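Local coordinates for protein mannitol dehydrogenase (Helicobacter pylori, PDB 3TWO) that probably reduces cinnamyl aldehydes to the alcohols, and back, with NADP(H) as cofactor, as a zinc-dependent medium-chain alcohol dehydrogenase, at residues B[54-64]-B[113-121]. Sequence-based numbering, arbitrary orientation.
Sequences KEGIYPMIPGH and VFTYDCLDS. With ZN (zinc ion), chain G.
Ile57, Pro62 and His64 of the irregular loop 54-64 face Asp117, Tyr116 and Thr115 of the turn in 113-121, the CA atoms of Ile57 and Asp117 5.4 Å apart. The chains run in opposite senses without direct backbone pairing; one water accepts hydrogen bonds from Ile61 N and Asp117 N. Asp117 extends its carboxylate with CG anti to the backbone N (chi1 -160°), and OD1 takes the Ile57 N-H at 3.0 Å, nearly straight, on its syn side but tilted out of the carboxylate plane. Met60 CE packs 3.4 Å from Asp117 CG, while Lys54 NZ stays beyond salt-bridge range of OD2. The Tyr116 ring receives Pro62 CA over one face, a CH-pi contact 3.6 Å from the centroid, with Met60 SD oblique to it. Tyr116 OH reaches over a face of the His64 imidazole, 3.4 Å from CE1, and has a weak hydrogen bond to Asp45. His64 NE2 binds the zinc ion at 2.1 Å, alongside Cys42 and Cys160. Within the GroES-like domain, Tyr116 is thus a second-shell neighbour whose packing is likely to limit the tilt of this zinc ligand, while the one direct hydrogen bond, Ile57 to Asp117, and the water bridge tie 54-64 to the turn; the lysine charge may modestly stabilise that carboxylate.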
ATOM      1  N   LYS B  54      -2.376  17.759 -14.355  1.00 31.23           N
ATOM      2  CA  LYS B  54      -2.269  17.574 -15.770  1.00 33.36           C
ATOM      3  C   LYS B  54      -2.684  18.918 -16.440  1.00 32.60           C
ATOM      4  O   LYS B  54      -3.125  19.852 -15.781  1.00 32.21           O
ATOM      5  CB  LYS B  54      -3.228  16.451 -16.224  1.00 33.17           C
ATOM      6  CG  LYS B  54      -4.705  16.788 -15.962  1.00 35.05           C
ATOM      7  CD  LYS B  54      -5.638  15.672 -16.435  1.00 40.63           C
ATOM      8  CE  LYS B  54      -7.050  16.100 -16.185  1.00 43.88           C
ATOM      9  NZ  LYS B  54      -7.742  15.044 -15.403  1.00 49.15           N
ATOM     10  N   GLU B  55      -2.574  18.951 -17.751  1.00 31.89           N
ATOM     11  CA  GLU B  55      -2.978  20.048 -18.543  1.00 33.45           C
ATOM     12  C   GLU B  55      -4.502  20.153 -18.515  1.00 31.98           C
ATOM     13  O   GLU B  55      -5.190  19.202 -18.850  1.00 31.67           O
ATOM     14  CB  GLU B  55      -2.495  19.759 -19.946  1.00 34.91           C
ATOM     15  CG  GLU B  55      -1.036  20.045 -20.128  1.00 41.45           C
ATOM     16  CD  GLU B  55      -0.825  21.528 -20.253  1.00 49.83           C
ATOM     17  OE1 GLU B  55      -0.530  22.195 -19.230  1.00 52.06           O
ATOM     18  OE2 GLU B  55      -1.011  22.043 -21.385  1.00 55.84           O
ATOM     19  N   GLY B  56      -5.041  21.306 -18.138  1.00 31.13           N
ATOM     20  CA  GLY B  56      -6.495  21.410 -18.015  1.00 30.76           C
ATOM     21  C   GLY B  56      -7.219  21.683 -19.318  1.00 31.28           C
ATOM     22  O   GLY B  56      -6.648  22.132 -20.309  1.00 31.80           O
ATOM     23  N   ILE B  57      -8.515  21.421 -19.311  1.00 31.47           N
ATOM     24  CA  ILE B  57      -9.393  21.825 -20.420  1.00 30.67           C
ATOM     25  C   ILE B  57      -9.991  23.198 -20.051  1.00 30.36           C
ATOM     26  O   ILE B  57     -10.762  23.285 -19.077  1.00 29.85           O
ATOM     27  CB  ILE B  57     -10.499  20.723 -20.690  1.00 29.76           C
ATOM     28  CG1 ILE B  57      -9.854  19.372 -21.063  1.00 30.91           C
ATOM     29  CG2 ILE B  57     -11.489  21.193 -21.837  1.00 27.96           C
ATOM     30  CD1 ILE B  57     -10.708  18.113 -20.627  1.00 29.72           C
ATOM     31  N   TYR B  58      -9.670  24.224 -20.850  1.00 30.15           N
ATOM     32  CA  TYR B  58     -10.059  25.632 -20.658  1.00 30.96           C
ATOM     33  C   TYR B  58     -10.907  26.111 -21.823  1.00 31.04           C
ATOM     34  O   TYR B  58     -10.641  25.703 -22.933  1.00 29.69           O
ATOM     35  CB  TYR B  58      -8.802  26.542 -20.589  1.00 30.91           C
ATOM     36  CG  TYR B  58      -7.926  26.199 -19.403  1.00 32.00           C
ATOM     37  CD1 TYR B  58      -6.730  25.465 -19.567  1.00 29.67           C
ATOM     38  CD2 TYR B  58      -8.315  26.594 -18.106  1.00 29.09           C
ATOM     39  CE1 TYR B  58      -5.945  25.145 -18.448  1.00 29.53           C
ATOM     40  CE2 TYR B  58      -7.546  26.275 -17.005  1.00 30.53           C
ATOM     41  CZ  TYR B  58      -6.376  25.530 -17.180  1.00 29.87           C
ATOM     42  OH  TYR B  58      -5.644  25.242 -16.053  1.00 30.40           O
ATOM     43  N   PRO B  59     -11.928  26.977 -21.588  1.00 30.60           N
ATOM     44  CA  PRO B  59     -12.370  27.528 -20.316  1.00 30.48           C
ATOM     45  C   PRO B  59     -12.969  26.492 -19.355  1.00 29.79           C
ATOM     46  O   PRO B  59     -13.779  25.587 -19.764  1.00 32.31           O
ATOM     47  CB  PRO B  59     -13.432  28.563 -20.698  1.00 30.57           C
ATOM     48  CG  PRO B  59     -13.992  28.122 -22.012  1.00 32.50           C
ATOM     49  CD  PRO B  59     -12.805  27.390 -22.720  1.00 31.46           C
ATOM     50  N   MET B  60     -12.593  26.611 -18.097  1.00 26.78           N
ATOM     51  CA  MET B  60     -12.962  25.580 -17.122  1.00 25.95           C
ATOM     52  C   MET B  60     -13.898  26.143 -16.077  1.00 26.04           C
ATOM     53  O   MET B  60     -13.694  27.251 -15.571  1.00 26.20           O
ATOM     54  CB  MET B  60     -11.735  25.048 -16.416  1.00 24.53           C
ATOM     55  CG  MET B  60     -12.005  23.936 -15.376  1.00 25.97           C
ATOM     56  SD  MET B  60     -10.517  23.322 -14.501  1.00 27.27           S
ATOM     57  CE  MET B  60      -9.462  22.842 -15.875  1.00 27.45           C
ATOM     58  N   ILE B  61     -14.913  25.377 -15.717  1.00 25.17           N
ATOM     59  CA  ILE B  61     -15.787  25.803 -14.620  1.00 24.66           C
ATOM     60  C   ILE B  61     -15.793  24.715 -13.574  1.00 24.43           C
ATOM     61  O   ILE B  61     -16.501  23.705 -13.728  1.00 24.96           O
ATOM     62  CB  ILE B  61     -17.240  26.088 -15.081  1.00 24.75           C
ATOM     63  CG1 ILE B  61     -17.299  27.342 -15.970  1.00 25.84           C
ATOM     64  CG2 ILE B  61     -18.179  26.313 -13.875  1.00 24.20           C
ATOM     65  CD1 ILE B  61     -18.714  27.745 -16.476  1.00 26.27           C
ATOM     66  N   PRO B  62     -15.003  24.883 -12.510  1.00 24.99           N
ATOM     67  CA  PRO B  62     -14.919  23.799 -11.526  1.00 24.42           C
ATOM     68  C   PRO B  62     -16.147  23.762 -10.606  1.00 25.13           C
ATOM     69  O   PRO B  62     -17.162  24.470 -10.875  1.00 25.71           O
ATOM     70  CB  PRO B  62     -13.635  24.131 -10.727  1.00 23.89           C
ATOM     71  CG  PRO B  62     -12.926  25.201 -11.535  1.00 25.60           C
ATOM     72  CD  PRO B  62     -14.064  25.963 -12.200  1.00 25.62           C
ATOM     73  N   GLY B  63     -16.035  22.973  -9.522  1.00 24.82           N
ATOM     74  CA  GLY B  63     -17.113  22.802  -8.578  1.00 24.45           C
ATOM     75  C   GLY B  63     -17.831  21.496  -8.766  1.00 25.98           C
ATOM     76  O   GLY B  63     -18.421  21.243  -9.820  1.00 25.93           O
ATOM     77  N   HIS B  64     -17.690  20.606  -7.779  1.00 25.70           N
ATOM     78  CA  HIS B  64     -18.402  19.330  -7.811  1.00 25.51           C
ATOM     79  C   HIS B  64     -18.968  19.031  -6.440  1.00 25.80           C
ATOM     80  O   HIS B  64     -19.069  17.892  -6.061  1.00 27.01           O
ATOM     81  CB  HIS B  64     -17.549  18.170  -8.372  1.00 26.33           C
ATOM     82  CG  HIS B  64     -16.225  17.978  -7.695  1.00 25.72           C
ATOM     83  ND1 HIS B  64     -15.173  17.335  -8.314  1.00 29.21           N
ATOM     84  CD2 HIS B  64     -15.763  18.375  -6.474  1.00 24.15           C
ATOM     85  CE1 HIS B  64     -14.114  17.350  -7.517  1.00 25.22           C
ATOM     86  NE2 HIS B  64     -14.449  17.977  -6.398  1.00 26.34           N
ATOM     87  N   VAL B 113     -17.770  10.458 -16.644  1.00 28.73           N
ATOM     88  CA  VAL B 113     -17.693  11.875 -16.982  1.00 27.78           C
ATOM     89  C   VAL B 113     -17.661  12.670 -15.688  1.00 28.04           C
ATOM     90  O   VAL B 113     -18.698  12.780 -14.992  1.00 27.48           O
ATOM     91  CB  VAL B 113     -18.903  12.289 -17.844  1.00 29.16           C
ATOM     92  CG1 VAL B 113     -18.918  13.825 -18.084  1.00 26.09           C
ATOM     93  CG2 VAL B 113     -18.897  11.461 -19.178  1.00 27.94           C
ATOM     94  N   PHE B 114     -16.472  13.169 -15.327  1.00 27.50           N
ATOM     95  CA  PHE B 114     -16.354  14.013 -14.171  1.00 27.57           C
ATOM     96  C   PHE B 114     -17.042  15.346 -14.464  1.00 28.00           C
ATOM     97  O   PHE B 114     -17.141  15.784 -15.618  1.00 26.94           O
ATOM     98  CB  PHE B 114     -14.892  14.244 -13.797  1.00 26.19           C
ATOM     99  CG  PHE B 114     -14.204  12.991 -13.371  1.00 30.15           C
ATOM    100  CD1 PHE B 114     -13.204  12.401 -14.190  1.00 30.28           C
ATOM    101  CD2 PHE B 114     -14.567  12.350 -12.153  1.00 29.47           C
ATOM    102  CE1 PHE B 114     -12.540  11.202 -13.780  1.00 31.55           C
ATOM    103  CE2 PHE B 114     -13.918  11.152 -11.746  1.00 31.40           C
ATOM    104  CZ  PHE B 114     -12.900  10.581 -12.560  1.00 32.27           C
ATOM    105  N   THR B 115     -17.498  15.984 -13.396  1.00 28.16           N
ATOM    106  CA  THR B 115     -18.369  17.160 -13.477  1.00 28.46           C
ATOM    107  C   THR B 115     -17.725  18.356 -14.204  1.00 28.12           C
ATOM    108  O   THR B 115     -18.441  19.164 -14.836  1.00 28.18           O
ATOM    109  CB  THR B 115     -18.861  17.501 -12.030  1.00 28.18           C
ATOM    110  OG1 THR B 115     -19.434  16.288 -11.496  1.00 29.75           O
ATOM    111  CG2 THR B 115     -19.931  18.647 -12.006  1.00 25.58           C
ATOM    112  N   TYR B 116     -16.394  18.435 -14.145  1.00 26.58           N
ATOM    113  CA  TYR B 116     -15.643  19.471 -14.875  1.00 27.96           C
ATOM    114  C   TYR B 116     -14.246  18.987 -15.266  1.00 27.69           C
ATOM    115  O   TYR B 116     -13.803  17.934 -14.811  1.00 25.36           O
ATOM    116  CB  TYR B 116     -15.552  20.769 -14.062  1.00 26.16           C
ATOM    117  CG  TYR B 116     -14.786  20.563 -12.776  1.00 27.29           C
ATOM    118  CD1 TYR B 116     -13.384  20.617 -12.754  1.00 28.44           C
ATOM    119  CD2 TYR B 116     -15.452  20.269 -11.580  1.00 26.34           C
ATOM    120  CE1 TYR B 116     -12.678  20.400 -11.565  1.00 25.31           C
ATOM    121  CE2 TYR B 116     -14.742  20.045 -10.384  1.00 28.97           C
ATOM    122  CZ  TYR B 116     -13.376  20.118 -10.387  1.00 27.09           C
ATOM    123  OH  TYR B 116     -12.694  19.925  -9.202  1.00 27.43           O
ATOM    124  N   ASP B 117     -13.561  19.767 -16.115  1.00 27.79           N
ATOM    125  CA  ASP B 117     -12.249  19.360 -16.598  1.00 26.77           C
ATOM    126  C   ASP B 117     -12.317  17.926 -17.193  1.00 26.79           C
ATOM    127  O   ASP B 117     -11.510  17.068 -16.823  1.00 24.42           O
ATOM    128  CB  ASP B 117     -11.195  19.402 -15.458  1.00 26.98           C
ATOM    129  CG  ASP B 117      -9.785  19.469 -15.989  1.00 27.85           C
ATOM    130  OD1 ASP B 117      -9.637  19.662 -17.217  1.00 27.85           O
ATOM    131  OD2 ASP B 117      -8.827  19.370 -15.212  1.00 30.09           O
ATOM    132  N   CYS B 118     -13.273  17.670 -18.077  1.00 26.36           N
ATOM    133  CA  CYS B 118     -13.449  16.314 -18.589  1.00 28.59           C
ATOM    134  C   CYS B 118     -14.424  16.394 -19.754  1.00 29.93           C
ATOM    135  O   CYS B 118     -15.469  17.043 -19.646  1.00 31.33           O
ATOM    136  CB  CYS B 118     -13.994  15.386 -17.478  1.00 28.96           C
ATOM    137  SG  CYS B 118     -14.174  13.579 -17.899  1.00 31.61           S
ATOM    138  N   LEU B 119     -14.069  15.755 -20.861  1.00 30.60           N
ATOM    139  CA  LEU B 119     -14.889  15.677 -22.068  1.00 31.93           C
ATOM    140  C   LEU B 119     -16.058  14.726 -21.786  1.00 32.11           C
ATOM    141  O   LEU B 119     -15.909  13.725 -21.067  1.00 31.46           O
ATOM    142  CB  LEU B 119     -13.989  15.190 -23.222  1.00 31.97           C
ATOM    143  CG  LEU B 119     -12.777  16.057 -23.638  1.00 32.75           C
ATOM    144  CD1 LEU B 119     -12.161  15.477 -24.967  1.00 33.66           C
ATOM    145  CD2 LEU B 119     -13.109  17.595 -23.888  1.00 27.99           C
ATOM    146  N   ASP B 120     -17.239  15.092 -22.255  1.00 32.97           N
ATOM    147  CA  ASP B 120     -18.456  14.334 -22.003  1.00 32.43           C
ATOM    148  C   ASP B 120     -18.710  13.426 -23.210  1.00 33.01           C
ATOM    149  O   ASP B 120     -19.413  13.829 -24.132  1.00 31.85           O
ATOM    150  CB  ASP B 120     -19.653  15.303 -21.848  1.00 33.08           C
ATOM    151  CG  ASP B 120     -20.985  14.571 -21.530  1.00 34.69           C
ATOM    152  OD1 ASP B 120     -21.045  13.310 -21.546  1.00 33.66           O
ATOM    153  OD2 ASP B 120     -21.986  15.247 -21.239  1.00 36.03           O
ATOM    154  N   SER B 121     -18.188  12.202 -23.179  1.00 33.31           N
ATOM    155  CA  SER B 121     -18.357  11.228 -24.293  1.00 35.23           C
ATOM    156  C   SER B 121     -19.810  10.877 -24.567  1.00 36.39           C
ATOM    157  O   SER B 121     -20.113  10.319 -25.592  1.00 36.86           O
ATOM    158  CB  SER B 121     -17.556   9.945 -24.061  1.00 34.50           C
ATOM    159  OG  SER B 121     -18.116   9.166 -22.991  1.00 36.36           O
TER
HETATM  160 ZN    ZN G 349     -13.566  17.115  -4.659  1.00 67.89          ZN
HETATM  161  O   HOH W   1     -14.841  22.471 -16.776  1.00 19.97           O